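Local coordinates for uncharacterized protein (Bacillus thuringiensis serovar kurstaki, PDB 4XE7), which is a bacterial actin-like protein of the ParM type, probably polymerising into nucleotide-dependent filaments that segregate plasmid DNA, at residues Y232-L237 / A245-G250. Sequence-based numbering, arbitrary orientation.
Sequences YAINDL and AFFEDG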
ATOM      1  N   TYR A 232     -19.127  -8.523   6.988  1.00 20.80           N
ATOM      2  CA  TYR A 232     -17.876  -7.971   7.459  1.00 21.96           C
ATOM      3  C   TYR A 232     -17.966  -6.456   7.561  1.00 27.18           C
ATOM      4  O   TYR A 232     -18.338  -5.787   6.598  1.00 28.44           O
ATOM      5  CB  TYR A 232     -16.734  -8.318   6.492  1.00 30.11           C
ATOM      6  CG  TYR A 232     -16.585  -9.776   6.135  1.00 41.22           C
ATOM      7  CD1 TYR A 232     -15.939 -10.659   7.001  1.00 56.31           C
ATOM      8  CD2 TYR A 232     -17.049 -10.268   4.920  1.00 36.41           C
ATOM      9  CE1 TYR A 232     -15.778 -11.995   6.678  1.00 63.57           C
ATOM     10  CE2 TYR A 232     -16.891 -11.605   4.584  1.00 55.13           C
ATOM     11  CZ  TYR A 232     -16.254 -12.467   5.471  1.00 67.15           C
ATOM     12  OH  TYR A 232     -16.091 -13.801   5.159  1.00 72.63           O
ATOM     13  N   ALA A 233     -17.589  -5.901   8.700  1.00 18.75           N
ATOM     14  CA  ALA A 233     -17.277  -4.490   8.713  1.00 17.51           C
ATOM     15  C   ALA A 233     -15.763  -4.374   8.569  1.00 28.41           C
ATOM     16  O   ALA A 233     -15.010  -5.021   9.298  1.00 26.49           O
ATOM     17  CB  ALA A 233     -17.778  -3.809   9.996  1.00 22.38           C
ATOM     18  N   ILE A 234     -15.314  -3.591   7.598  1.00 28.58           N
ATOM     19  CA  ILE A 234     -13.894  -3.299   7.498  1.00 30.18           C
ATOM     20  C   ILE A 234     -13.655  -1.822   7.748  1.00 30.69           C
ATOM     21  O   ILE A 234     -14.074  -0.954   6.978  1.00 21.08           O
ATOM     22  CB  ILE A 234     -13.306  -3.706   6.136  1.00 21.69           C
ATOM     23  CG1 ILE A 234     -13.608  -5.189   5.861  1.00 29.67           C
ATOM     24  CG2 ILE A 234     -11.800  -3.484   6.145  1.00 25.68           C
ATOM     25  CD1 ILE A 234     -13.131  -5.700   4.507  1.00 28.50           C
ATOM     26  N   ASN A 235     -12.977  -1.547   8.849  1.00 24.46           N
ATOM     27  CA  ASN A 235     -12.698  -0.182   9.225  1.00 17.36           C
ATOM     28  C   ASN A 235     -11.238   0.155   8.937  1.00 17.20           C
ATOM     29  O   ASN A 235     -10.326  -0.389   9.558  1.00 19.95           O
ATOM     30  CB  ASN A 235     -13.045   0.024  10.696  1.00 19.74           C
ATOM     31  CG  ASN A 235     -14.475  -0.369  11.007  1.00 20.21           C
ATOM     32  OD1 ASN A 235     -15.395   0.445  10.890  1.00 16.04           O
ATOM     33  ND2 ASN A 235     -14.676  -1.635  11.398  1.00 19.68           N
ATOM     34  N   ASP A 236     -11.034   1.038   7.963  1.00 18.72           N
ATOM     35  CA  ASP A 236      -9.704   1.450   7.539  1.00 21.10           C
ATOM     36  C   ASP A 236      -9.290   2.713   8.304  1.00 31.27           C
ATOM     37  O   ASP A 236      -9.802   3.809   8.020  1.00 19.54           O
ATOM     38  CB  ASP A 236      -9.696   1.699   6.019  1.00 24.07           C
ATOM     39  CG  ASP A 236      -8.287   1.839   5.440  1.00 34.52           C
ATOM     40  OD1 ASP A 236      -8.167   1.865   4.197  1.00 45.18           O
ATOM     41  OD2 ASP A 236      -7.301   1.916   6.212  1.00 31.00           O
ATOM     42  N   LEU A 237      -8.371   2.558   9.261  1.00 20.12           N
ATOM     43  CA  LEU A 237      -7.958   3.672  10.133  1.00 24.05           C
ATOM     44  C   LEU A 237      -6.723   4.391   9.575  1.00 21.32           C
ATOM     45  O   LEU A 237      -5.612   3.845   9.603  1.00 19.25           O
ATOM     46  CB  LEU A 237      -7.667   3.158  11.555  1.00 18.75           C
ATOM     47  CG  LEU A 237      -8.712   2.171  12.063  1.00 24.17           C
ATOM     48  CD1 LEU A 237      -8.431   1.750  13.497  1.00 22.08           C
ATOM     49  CD2 LEU A 237     -10.096   2.807  11.937  1.00 25.70           C
ATOM     50  N   ALA A 245     -16.451   0.661   6.340  1.00 18.07           N
ATOM     51  CA  ALA A 245     -17.123  -0.036   5.247  1.00 24.60           C
ATOM     52  C   ALA A 245     -17.872  -1.257   5.760  1.00 21.05           C
ATOM     53  O   ALA A 245     -17.361  -1.992   6.606  1.00 23.87           O
ATOM     54  CB  ALA A 245     -16.105  -0.452   4.165  1.00 18.51           C
ATOM     55  N   PHE A 246     -19.083  -1.473   5.253  1.00 16.71           N
ATOM     56  CA  PHE A 246     -19.841  -2.662   5.626  1.00 20.19           C
ATOM     57  C   PHE A 246     -20.198  -3.477   4.397  1.00 23.48           C
ATOM     58  O   PHE A 246     -20.792  -2.969   3.442  1.00 28.48           O
ATOM     59  CB  PHE A 246     -21.086  -2.278   6.406  1.00 18.78           C
ATOM     60  CG  PHE A 246     -21.945  -3.446   6.803  1.00 23.51           C
ATOM     61  CD1 PHE A 246     -21.398  -4.550   7.437  1.00 22.14           C
ATOM     62  CD2 PHE A 246     -23.312  -3.417   6.576  1.00 25.18           C
ATOM     63  CE1 PHE A 246     -22.193  -5.605   7.820  1.00 29.04           C
ATOM     64  CE2 PHE A 246     -24.121  -4.475   6.956  1.00 28.58           C
ATOM     65  CZ  PHE A 246     -23.553  -5.572   7.582  1.00 30.17           C
ATOM     66  N   PHE A 247     -19.813  -4.745   4.420  1.00 26.85           N
ATOM     67  CA  PHE A 247     -20.056  -5.648   3.295  1.00 25.01           C
ATOM     68  C   PHE A 247     -21.018  -6.760   3.694  1.00 31.24           C
ATOM     69  O   PHE A 247     -20.796  -7.471   4.681  1.00 30.99           O
ATOM     70  CB  PHE A 247     -18.744  -6.258   2.798  1.00 30.91           C
ATOM     71  CG  PHE A 247     -17.738  -5.251   2.314  1.00 32.85           C
ATOM     72  CD1 PHE A 247     -17.748  -4.817   0.992  1.00 32.47           C
ATOM     73  CD2 PHE A 247     -16.763  -4.754   3.171  1.00 25.80           C
ATOM     74  CE1 PHE A 247     -16.807  -3.893   0.542  1.00 29.81           C
ATOM     75  CE2 PHE A 247     -15.825  -3.829   2.730  1.00 29.07           C
ATOM     76  CZ  PHE A 247     -15.842  -3.401   1.412  1.00 26.25           C
ATOM     77  N   GLU A 248     -22.084  -6.906   2.916  1.00 33.34           N
ATOM     78  CA  GLU A 248     -23.125  -7.888   3.172  1.00 28.68           C
ATOM     79  C   GLU A 248     -23.368  -8.644   1.884  1.00 29.28           C
ATOM     80  O   GLU A 248     -23.565  -8.025   0.839  1.00 33.93           O
ATOM     81  CB  GLU A 248     -24.405  -7.196   3.650  1.00 33.99           C
ATOM     82  CG  GLU A 248     -25.212  -7.950   4.689  1.00 47.79           C
ATOM     83  CD  GLU A 248     -26.337  -7.100   5.283  1.00 53.21           C
ATOM     84  OE1 GLU A 248     -26.490  -5.920   4.884  1.00 40.79           O
ATOM     85  OE2 GLU A 248     -27.064  -7.615   6.160  1.00 62.11           O
ATOM     86  N   ASP A 249     -23.332  -9.972   1.953  1.00 28.99           N
ATOM     87  CA  ASP A 249     -23.553 -10.802   0.778  1.00 46.49           C
ATOM     88  C   ASP A 249     -22.607 -10.415  -0.356  1.00 47.74           C
ATOM     89  O   ASP A 249     -23.002 -10.372  -1.521  1.00 47.30           O
ATOM     90  CB  ASP A 249     -25.013 -10.691   0.319  1.00 54.00           C
ATOM     91  CG  ASP A 249     -25.990 -11.231   1.348  1.00 55.08           C
ATOM     92  OD1 ASP A 249     -25.795 -12.378   1.804  1.00 57.07           O
ATOM     93  OD2 ASP A 249     -26.939 -10.502   1.715  1.00 51.06           O
ATOM     94  N   GLY A 250     -21.362 -10.108  -0.003  1.00 47.43           N
ATOM     95  CA  GLY A 250     -20.340  -9.804  -0.990  1.00 42.38           C
ATOM     96  C   GLY A 250     -20.474  -8.467  -1.693  1.00 42.63           C
ATOM     97  O   GLY A 250     -19.857  -8.244  -2.734  1.00 47.64           O
TER
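Tyr232 and Phe247 pair across an antiparallel hairpin through two backbone hydrogen bonds, Phe247 N to Tyr232 O at 2.8 Å and Tyr232 N to Phe247 O at 3.0 Å. A second hydrogen-bonded pair, Ile234 with Ala245, repeats this two-bond pattern, Ile234 N to Ala245 O at 2.8 Å and Ala245 N to Ile234 O at 2.9 Å. Between them lies the non-hydrogen-bonded pair Ala233 and Phe246, where Ala245 O also receives a CA-H...O contact from Ala233 CA at 3.3 Å.

On the face carrying Tyr232, Ile234, Ala245 and Phe247, the side chains of Ile234 and Phe247 cross at a slant. Ile234 CG1 lies anti to the carbonyl carbon (chi1 -55°) and the chain continues extended, putting CD1 3.7 Å from Phe247 CE2. On the other face Phe246 has CG anti to the backbone N (chi1 179°), which carries the ring toward the partner strand, with CD1 3.4 Å from Tyr232 O and Ala233 N beside the ring edge, near its plane.

Phe246 N donates a hydrogen bond to Ser257 OG of strand 251-260, while the side chain of Phe246 touches Leu256 and that of Phe247 touches Leu252. Strand 232-237 is flanked on its other edge by strand 366-370, paired in parallel, and helix 337-362 covers Asn235 and Leu237. Strand 232-237 is the central strand of a five-stranded mixed sheet in the actin-like fold, and strand 242-248 lies between it and strand 251-260.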